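Local coordinates for protein 2-nitropropane dioxygenase (Streptomyces ansochromogenes, PDB 3BW2) that probably uses FMN and molecular oxygen for the oxidative denitrification of alkyl nitronates such as propionate 3-nitronate, at residues P64-L76 / P103-L115. Sequence-based numbering, arbitrary orientation.
Sequences PFGVNVFMPQPEL and PDGGRDDGYDAKL. With FMN (flavin mononucleotide), chain B.
In the FMN-binding TIM barrel of this enzyme, the C-terminal end of strand 65-70 and the loop that leaves it meet the turn leading into helix 111-120, where P72 lies on the ring of Y111. P72 CD sits 3.6 Å from the centroid of the Y111 ring, a CH-pi contact over one face, while L115 of the same helix covers the opposite face. M71 reaches this ring from another direction: bent at both chi2 and chi3, its chain curls back until SD is 3.9 Å from Y111 CE1, an oblique Met-aromatic contact. One direct backbone hydrogen bond joins the segments, Q73 N to R107 O at 2.9 Å, and water 3 links the same carbonyl to M71 O. Beyond this bond R107 runs extended from CG to NE and then turns at chi4 (67°), which sets the guanidinium plane against E75; E75 CG lies 3.8 Å from R107 CZ, above the group's centre. R107 NE is buried without a polar partner, whereas R107 NH1 forms a salt bridge with D296 and a weak one with D104. Nearer the flavin, water 2 accepts from F70 N and donates to D109 OD2 (2.6 Å), which also accepts a hydrogen bond from Y44 N and forms a salt bridge with K114 NZ. The same strand end also reaches the cofactor: N68 OD1 accepts a hydrogen bond from FMN N3 (2.9 Å), and F70 CZ comes within 3.3 Å of FMN O4. An Asx turn at D108 precedes the helix. Strand 65-70 runs between parallel strands 38-41 and 125-129, F70 packs edge-to-face with Y44 and F130, and helix 47-60 borders helix 111-120 at A113 and K114.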
ATOM      1  N   PRO A  64     -19.376  -9.029  23.300  1.00 21.80           N
ATOM      2  CA  PRO A  64     -19.234  -7.676  22.745  1.00 22.46           C
ATOM      3  C   PRO A  64     -19.240  -7.618  21.222  1.00 21.49           C
ATOM      4  O   PRO A  64     -18.677  -8.487  20.550  1.00 20.30           O
ATOM      5  CB  PRO A  64     -17.901  -7.197  23.325  1.00 21.87           C
ATOM      6  CG  PRO A  64     -17.761  -7.998  24.589  1.00 22.67           C
ATOM      7  CD  PRO A  64     -18.226  -9.359  24.158  1.00 21.27           C
ATOM      8  N   PHE A  65     -19.880  -6.583  20.691  1.00 20.58           N
ATOM      9  CA  PHE A  65     -19.969  -6.372  19.252  1.00 19.78           C
ATOM     10  C   PHE A  65     -19.965  -4.873  18.984  1.00 20.77           C
ATOM     11  O   PHE A  65     -20.104  -4.064  19.908  1.00 20.36           O
ATOM     12  CB  PHE A  65     -21.253  -6.997  18.704  1.00 19.29           C
ATOM     13  CG  PHE A  65     -22.514  -6.368  19.238  1.00 21.39           C
ATOM     14  CD1 PHE A  65     -23.004  -5.181  18.697  1.00 20.49           C
ATOM     15  CD2 PHE A  65     -23.203  -6.955  20.296  1.00 20.77           C
ATOM     16  CE1 PHE A  65     -24.162  -4.586  19.201  1.00 21.81           C
ATOM     17  CE2 PHE A  65     -24.360  -6.368  20.808  1.00 23.68           C
ATOM     18  CZ  PHE A  65     -24.840  -5.180  20.259  1.00 22.02           C
ATOM     19  N   GLY A  66     -19.808  -4.501  17.719  1.00 19.37           N
ATOM     20  CA  GLY A  66     -19.793  -3.096  17.377  1.00 18.25           C
ATOM     21  C   GLY A  66     -20.848  -2.715  16.361  1.00 18.83           C
ATOM     22  O   GLY A  66     -21.428  -3.570  15.683  1.00 18.48           O
ATOM     23  N   VAL A  67     -21.109  -1.416  16.279  1.00 16.76           N
ATOM     24  CA  VAL A  67     -22.065  -0.858  15.335  1.00 16.13           C
ATOM     25  C   VAL A  67     -21.336   0.323  14.693  1.00 17.04           C
ATOM     26  O   VAL A  67     -20.769   1.164  15.388  1.00 18.23           O
ATOM     27  CB  VAL A  67     -23.358  -0.355  16.043  1.00 16.82           C
ATOM     28  CG1 VAL A  67     -24.300   0.274  15.021  1.00 13.15           C
ATOM     29  CG2 VAL A  67     -24.054  -1.514  16.750  1.00 12.91           C
ATOM     30  N   ASN A  68     -21.343   0.378  13.367  1.00 18.00           N
ATOM     31  CA  ASN A  68     -20.657   1.445  12.649  1.00 17.78           C
ATOM     32  C   ASN A  68     -21.647   2.435  12.051  1.00 16.70           C
ATOM     33  O   ASN A  68     -22.678   2.040  11.512  1.00 16.48           O
ATOM     34  CB  ASN A  68     -19.772   0.817  11.556  1.00 16.75           C
ATOM     35  CG  ASN A  68     -19.178   1.842  10.607  1.00 15.85           C
ATOM     36  OD1 ASN A  68     -19.764   2.155   9.570  1.00 15.87           O
ATOM     37  ND2 ASN A  68     -18.010   2.368  10.957  1.00 16.32           N
ATOM     38  N   VAL A  69     -21.346   3.724  12.164  1.00 17.05           N
ATOM     39  CA  VAL A  69     -22.234   4.741  11.609  1.00 18.14           C
ATOM     40  C   VAL A  69     -21.471   5.716  10.709  1.00 17.32           C
ATOM     41  O   VAL A  69     -20.283   5.975  10.921  1.00 16.54           O
ATOM     42  CB  VAL A  69     -22.963   5.539  12.723  1.00 18.88           C
ATOM     43  CG1 VAL A  69     -23.667   4.583  13.675  1.00 18.82           C
ATOM     44  CG2 VAL A  69     -21.992   6.406  13.464  1.00 22.09           C
ATOM     45  N   PHE A  70     -22.154   6.233   9.691  1.00 16.60           N
ATOM     46  CA  PHE A  70     -21.540   7.179   8.764  1.00 17.85           C
ATOM     47  C   PHE A  70     -21.744   8.608   9.247  1.00 19.19           C
ATOM     48  O   PHE A  70     -22.820   8.958   9.741  1.00 18.14           O
ATOM     49  CB  PHE A  70     -22.149   7.055   7.365  1.00 17.86           C
ATOM     50  CG  PHE A  70     -21.924   5.723   6.706  1.00 19.11           C
ATOM     51  CD1 PHE A  70     -20.932   4.855   7.155  1.00 20.76           C
ATOM     52  CD2 PHE A  70     -22.671   5.361   5.585  1.00 20.39           C
ATOM     53  CE1 PHE A  70     -20.685   3.650   6.497  1.00 21.32           C
ATOM     54  CE2 PHE A  70     -22.432   4.158   4.919  1.00 20.35           C
ATOM     55  CZ  PHE A  70     -21.436   3.303   5.376  1.00 19.16           C
ATOM     56  N   MET A  71     -20.708   9.427   9.102  1.00 18.89           N
ATOM     57  CA  MET A  71     -20.786  10.825   9.494  1.00 20.39           C
ATOM     58  C   MET A  71     -21.600  11.565   8.445  1.00 22.02           C
ATOM     59  O   MET A  71     -21.517  11.253   7.251  1.00 19.37           O
ATOM     60  CB  MET A  71     -19.391  11.455   9.554  1.00 19.11           C
ATOM     61  CG  MET A  71     -18.474  10.888  10.616  1.00 20.68           C
ATOM     62  SD  MET A  71     -19.162  11.129  12.262  1.00 21.99           S
ATOM     63  CE  MET A  71     -19.314  12.906  12.310  1.00 20.35           C
ATOM     64  N   PRO A  72     -22.412  12.546   8.872  1.00 22.53           N
ATOM     65  CA  PRO A  72     -23.210  13.298   7.902  1.00 24.63           C
ATOM     66  C   PRO A  72     -22.249  13.984   6.935  1.00 25.59           C
ATOM     67  O   PRO A  72     -21.142  14.358   7.319  1.00 24.42           O
ATOM     68  CB  PRO A  72     -23.960  14.302   8.776  1.00 24.10           C
ATOM     69  CG  PRO A  72     -24.137  13.560  10.061  1.00 24.75           C
ATOM     70  CD  PRO A  72     -22.781  12.906  10.252  1.00 24.55           C
ATOM     71  N   GLN A  73     -22.664  14.141   5.684  1.00 26.56           N
ATOM     72  CA  GLN A  73     -21.817  14.785   4.694  1.00 30.23           C
ATOM     73  C   GLN A  73     -22.425  16.114   4.263  1.00 32.82           C
ATOM     74  O   GLN A  73     -23.626  16.210   4.024  1.00 33.38           O
ATOM     75  CB  GLN A  73     -21.637  13.878   3.471  1.00 29.32           C
ATOM     76  CG  GLN A  73     -21.013  12.523   3.772  1.00 28.85           C
ATOM     77  CD  GLN A  73     -19.666  12.631   4.467  1.00 30.54           C
ATOM     78  OE1 GLN A  73     -19.552  12.397   5.672  1.00 29.47           O
ATOM     79  NE2 GLN A  73     -18.639  12.995   3.710  1.00 32.11           N
ATOM     80  N   PRO A  74     -21.597  17.163   4.161  1.00 36.41           N
ATOM     81  CA  PRO A  74     -22.094  18.480   3.752  1.00 39.29           C
ATOM     82  C   PRO A  74     -22.466  18.495   2.274  1.00 41.10           C
ATOM     83  O   PRO A  74     -21.917  17.732   1.481  1.00 40.43           O
ATOM     84  CB  PRO A  74     -20.916  19.394   4.059  1.00 39.05           C
ATOM     85  CG  PRO A  74     -19.748  18.520   3.742  1.00 38.87           C
ATOM     86  CD  PRO A  74     -20.142  17.203   4.390  1.00 37.22           C
ATOM     87  N   GLU A  75     -23.403  19.365   1.914  1.00 44.44           N
ATOM     88  CA  GLU A  75     -23.843  19.486   0.528  1.00 47.29           C
ATOM     89  C   GLU A  75     -22.702  20.040  -0.322  1.00 48.31           C
ATOM     90  O   GLU A  75     -21.821  20.729   0.188  1.00 49.43           O
ATOM     91  CB  GLU A  75     -25.063  20.408   0.453  1.00 48.70           C
ATOM     92  CG  GLU A  75     -25.639  20.583  -0.941  1.00 51.54           C
ATOM     93  CD  GLU A  75     -26.968  21.315  -0.930  1.00 53.77           C
ATOM     94  OE1 GLU A  75     -27.509  21.581  -2.025  1.00 55.78           O
ATOM     95  OE2 GLU A  75     -27.476  21.620   0.171  1.00 53.43           O
ATOM     96  N   LEU A  76     -22.708  19.733  -1.616  1.00 50.50           N
ATOM     97  CA  LEU A  76     -21.655  20.219  -2.503  1.00 51.72           C
ATOM     98  C   LEU A  76     -21.782  21.721  -2.719  1.00 51.85           C
ATOM     99  O   LEU A  76     -22.793  22.195  -3.236  1.00 52.42           O
ATOM    100  CB  LEU A  76     -21.716  19.505  -3.855  1.00 52.49           C
ATOM    101  CG  LEU A  76     -21.490  17.992  -3.868  1.00 53.35           C
ATOM    102  CD1 LEU A  76     -22.691  17.274  -3.265  1.00 54.65           C
ATOM    103  CD2 LEU A  76     -21.270  17.539  -5.299  1.00 53.78           C
ATOM    104  N   PRO A 103     -30.426  12.229  -6.683  1.00 30.01           N
ATOM    105  CA  PRO A 103     -29.118  12.561  -6.114  1.00 32.41           C
ATOM    106  C   PRO A 103     -29.212  13.274  -4.773  1.00 35.76           C
ATOM    107  O   PRO A 103     -28.274  13.243  -3.977  1.00 35.11           O
ATOM    108  CB  PRO A 103     -28.486  13.436  -7.192  1.00 32.09           C
ATOM    109  CG  PRO A 103     -29.673  14.115  -7.803  1.00 31.00           C
ATOM    110  CD  PRO A 103     -30.658  12.977  -7.930  1.00 29.55           C
ATOM    111  N   ASP A 104     -30.349  13.916  -4.528  1.00 38.72           N
ATOM    112  CA  ASP A 104     -30.557  14.638  -3.280  1.00 42.29           C
ATOM    113  C   ASP A 104     -31.485  13.846  -2.370  1.00 42.85           C
ATOM    114  O   ASP A 104     -32.587  14.290  -2.059  1.00 44.82           O
ATOM    115  CB  ASP A 104     -31.155  16.017  -3.568  1.00 45.74           C
ATOM    116  CG  ASP A 104     -30.279  16.850  -4.492  1.00 49.14           C
ATOM    117  OD1 ASP A 104     -29.082  17.031  -4.176  1.00 51.68           O
ATOM    118  OD2 ASP A 104     -30.787  17.325  -5.533  1.00 49.71           O
ATOM    119  N   GLY A 105     -31.025  12.675  -1.939  1.00 43.53           N
ATOM    120  CA  GLY A 105     -31.836  11.834  -1.078  1.00 43.24           C
ATOM    121  C   GLY A 105     -31.274  11.553   0.306  1.00 43.43           C
ATOM    122  O   GLY A 105     -31.307  10.410   0.767  1.00 44.17           O
ATOM    123  N   GLY A 106     -30.760  12.585   0.974  1.00 42.40           N
ATOM    124  CA  GLY A 106     -30.224  12.404   2.313  1.00 39.33           C
ATOM    125  C   GLY A 106     -28.710  12.397   2.421  1.00 37.26           C
ATOM    126  O   GLY A 106     -28.034  11.648   1.717  1.00 38.55           O
ATOM    127  N   ARG A 107     -28.176  13.229   3.311  1.00 34.20           N
ATOM    128  CA  ARG A 107     -26.733  13.309   3.511  1.00 31.86           C
ATOM    129  C   ARG A 107     -26.327  12.999   4.951  1.00 28.84           C
ATOM    130  O   ARG A 107     -25.148  12.791   5.240  1.00 27.13           O
ATOM    131  CB  ARG A 107     -26.222  14.701   3.137  1.00 34.38           C
ATOM    132  CG  ARG A 107     -26.336  15.038   1.664  1.00 39.07           C
ATOM    133  CD  ARG A 107     -25.523  16.281   1.337  1.00 42.75           C
ATOM    134  NE  ARG A 107     -25.452  16.528  -0.100  1.00 47.14           N
ATOM    135  CZ  ARG A 107     -26.494  16.863  -0.854  1.00 49.02           C
ATOM    136  NH1 ARG A 107     -26.334  17.069  -2.155  1.00 50.76           N
ATOM    137  NH2 ARG A 107     -27.695  16.997  -0.307  1.00 49.63           N
ATOM    138  N   ASP A 108     -27.310  12.974   5.847  1.00 25.26           N
ATOM    139  CA  ASP A 108     -27.073  12.710   7.266  1.00 23.23           C
ATOM    140  C   ASP A 108     -27.116  11.222   7.612  1.00 22.22           C
ATOM    141  O   ASP A 108     -26.554  10.797   8.615  1.00 22.28           O
ATOM    142  CB  ASP A 108     -28.117  13.452   8.093  0.40 22.20           C
ATOM    143  CG  ASP A 108     -29.525  13.037   7.739  0.40 21.83           C
ATOM    144  OD1 ASP A 108     -29.975  11.976   8.218  0.40 22.85           O
ATOM    145  OD2 ASP A 108     -30.178  13.761   6.962  0.40 22.95           O
ATOM    146  N   ASP A 109     -27.799  10.441   6.781  1.00 22.88           N
ATOM    147  CA  ASP A 109     -27.930   8.999   6.979  1.00 23.48           C
ATOM    148  C   ASP A 109     -28.487   8.634   8.361  1.00 23.54           C
ATOM    149  O   ASP A 109     -28.059   7.653   8.976  1.00 22.34           O
ATOM    150  CB  ASP A 109     -26.574   8.313   6.753  1.00 23.53           C
ATOM    151  CG  ASP A 109     -26.707   6.810   6.546  1.00 24.76           C
ATOM    152  OD1 ASP A 109     -27.593   6.398   5.772  1.00 27.16           O
ATOM    153  OD2 ASP A 109     -25.925   6.037   7.142  1.00 24.57           O
ATOM    154  N   GLY A 110     -29.438   9.432   8.840  1.00 22.84           N
ATOM    155  CA  GLY A 110     -30.064   9.182  10.131  1.00 22.65           C
ATOM    156  C   GLY A 110     -29.159   9.311  11.340  1.00 22.23           C
ATOM    157  O   GLY A 110     -29.458   8.776  12.406  1.00 23.84           O
ATOM    158  N   TYR A 111     -28.055  10.029  11.178  1.00 21.70           N
ATOM    159  CA  TYR A 111     -27.080  10.231  12.248  1.00 20.92           C
ATOM    160  C   TYR A 111     -27.683  10.567  13.619  1.00 21.37           C
ATOM    161  O   TYR A 111     -27.411   9.885  14.610  1.00 19.99           O
ATOM    162  CB  TYR A 111     -26.123  11.346  11.838  1.00 20.58           C
ATOM    163  CG  TYR A 111     -24.934  11.520  12.748  1.00 22.40           C
ATOM    164  CD1 TYR A 111     -23.952  10.535  12.838  1.00 21.27           C
ATOM    165  CD2 TYR A 111     -24.761  12.697  13.482  1.00 20.42           C
ATOM    166  CE1 TYR A 111     -22.818  10.720  13.629  1.00 21.08           C
ATOM    167  CE2 TYR A 111     -23.633  12.892  14.275  1.00 20.66           C
ATOM    168  CZ  TYR A 111     -22.665  11.902  14.341  1.00 21.55           C
ATOM    169  OH  TYR A 111     -21.530  12.101  15.100  1.00 21.64           O
ATOM    170  N   ASP A 112     -28.493  11.621  13.677  1.00 21.28           N
ATOM    171  CA  ASP A 112     -29.100  12.039  14.941  1.00 24.19           C
ATOM    172  C   ASP A 112     -29.970  10.966  15.578  1.00 22.43           C
ATOM    173  O   ASP A 112     -29.872  10.715  16.778  1.00 23.17           O
ATOM    174  CB  ASP A 112     -29.929  13.319  14.753  1.00 25.83           C
ATOM    175  CG  ASP A 112     -29.073  14.523  14.396  1.00 28.60           C
ATOM    176  OD1 ASP A 112     -27.850  14.473  14.626  1.00 30.70           O
ATOM    177  OD2 ASP A 112     -29.624  15.527  13.897  1.00 33.57           O
ATOM    178  N   ALA A 113     -30.821  10.335  14.778  1.00 22.38           N
ATOM    179  CA  ALA A 113     -31.707   9.291  15.282  1.00 22.34           C
ATOM    180  C   ALA A 113     -30.922   8.053  15.709  1.00 23.09           C
ATOM    181  O   ALA A 113     -31.269   7.387  16.692  1.00 22.00           O
ATOM    182  CB  ALA A 113     -32.734   8.923  14.219  1.00 21.67           C
ATOM    183  N   LYS A 114     -29.861   7.739  14.972  1.00 22.38           N
ATOM    184  CA  LYS A 114     -29.049   6.576  15.309  1.00 21.48           C
ATOM    185  C   LYS A 114     -28.302   6.805  16.619  1.00 20.59           C
ATOM    186  O   LYS A 114     -28.206   5.899  17.446  1.00 19.90           O
ATOM    187  CB  LYS A 114     -28.082   6.261  14.161  1.00 22.15           C
ATOM    188  CG  LYS A 114     -28.809   5.725  12.929  1.00 22.69           C
ATOM    189  CD  LYS A 114     -27.895   5.552  11.721  1.00 22.98           C
ATOM    190  CE  LYS A 114     -28.690   5.022  10.531  1.00 20.83           C
ATOM    191  NZ  LYS A 114     -27.913   5.046   9.260  1.00 21.05           N
ATOM    192  N   LEU A 115     -27.790   8.019  16.817  1.00 20.44           N
ATOM    193  CA  LEU A 115     -27.081   8.345  18.052  1.00 21.46           C
ATOM    194  C   LEU A 115     -28.033   8.248  19.239  1.00 21.16           C
ATOM    195  O   LEU A 115     -27.647   7.820  20.328  1.00 21.47           O
ATOM    196  CB  LEU A 115     -26.495   9.760  17.993  1.00 20.60           C
ATOM    197  CG  LEU A 115     -25.224   9.972  17.169  1.00 22.81           C
ATOM    198  CD1 LEU A 115     -24.774  11.422  17.288  1.00 20.83           C
ATOM    199  CD2 LEU A 115     -24.122   9.043  17.670  1.00 23.82           C
TER
HETATM  200  N1  FMN B 370     -16.236   0.420   6.659  1.00 17.88           N
HETATM  201  C2  FMN B 370     -17.124   1.156   7.463  1.00 19.62           C
HETATM  202  O2  FMN B 370     -16.693   1.842   8.385  1.00 18.13           O
HETATM  203  N3  FMN B 370     -18.489   1.110   7.233  1.00 18.73           N
HETATM  204  C4  FMN B 370     -19.052   0.347   6.223  1.00 20.36           C
HETATM  205  O4  FMN B 370     -20.286   0.334   6.060  1.00 18.98           O
HETATM  206  C4A FMN B 370     -18.175  -0.418   5.406  1.00 20.06           C
HETATM  207  N5  FMN B 370     -18.674  -1.228   4.390  1.00 20.55           N
HETATM  208  C5A FMN B 370     -17.833  -2.012   3.595  1.00 18.64           C
HETATM  209  C6  FMN B 370     -18.392  -2.840   2.587  1.00 18.27           C
HETATM  210  C7  FMN B 370     -17.581  -3.675   1.742  1.00 18.33           C
HETATM  211  C7M FMN B 370     -18.275  -4.997   1.337  1.00 16.34           C
HETATM  212  C8  FMN B 370     -16.166  -3.640   2.022  1.00 17.52           C
HETATM  213  C8M FMN B 370     -15.245  -4.841   1.804  1.00 14.91           C
HETATM  214  C9  FMN B 370     -15.583  -2.792   3.017  1.00 17.29           C
HETATM  215  C9A FMN B 370     -16.419  -1.975   3.815  1.00 18.30           C
HETATM  216  N10 FMN B 370     -15.894  -1.134   4.833  1.00 19.13           N
HETATM  217  C10 FMN B 370     -16.759  -0.365   5.640  1.00 18.69           C
HETATM  218  C1' FMN B 370     -14.384  -0.926   4.971  1.00 15.89           C
HETATM  219  C2' FMN B 370     -13.894  -1.830   6.131  1.00 14.30           C
HETATM  220  O2' FMN B 370     -14.125  -1.159   7.360  1.00 14.05           O
HETATM  221  C3' FMN B 370     -12.356  -2.123   6.060  1.00 14.69           C
HETATM  222  O3' FMN B 370     -11.705  -0.852   6.070  1.00 15.38           O
HETATM  223  C4' FMN B 370     -11.909  -2.889   4.805  1.00 13.56           C
HETATM  224  O4' FMN B 370     -12.806  -3.985   4.621  1.00 13.23           O
HETATM  225  C5' FMN B 370     -10.453  -3.419   4.970  1.00 13.81           C
HETATM  226  O5' FMN B 370     -10.002  -4.154   3.797  1.00 11.87           O
HETATM  227  P   FMN B 370     -10.200  -5.747   3.487  1.00 17.32           P
HETATM  228  O1P FMN B 370     -10.079  -5.975   4.955  1.00 17.59           O
HETATM  229  O2P FMN B 370      -9.011  -5.474   2.584  1.00 15.43           O
HETATM  230  O3P FMN B 370     -11.570  -5.337   2.979  1.00 16.02           O
HETATM  231  O   HOH W   1     -25.210   8.153  10.376  1.00 18.14           O
HETATM  232  O   HOH W   2     -24.938   5.727   9.510  1.00 18.86           O
HETATM  233  O   HOH W   3     -23.618  10.386   5.512  1.00 23.81           O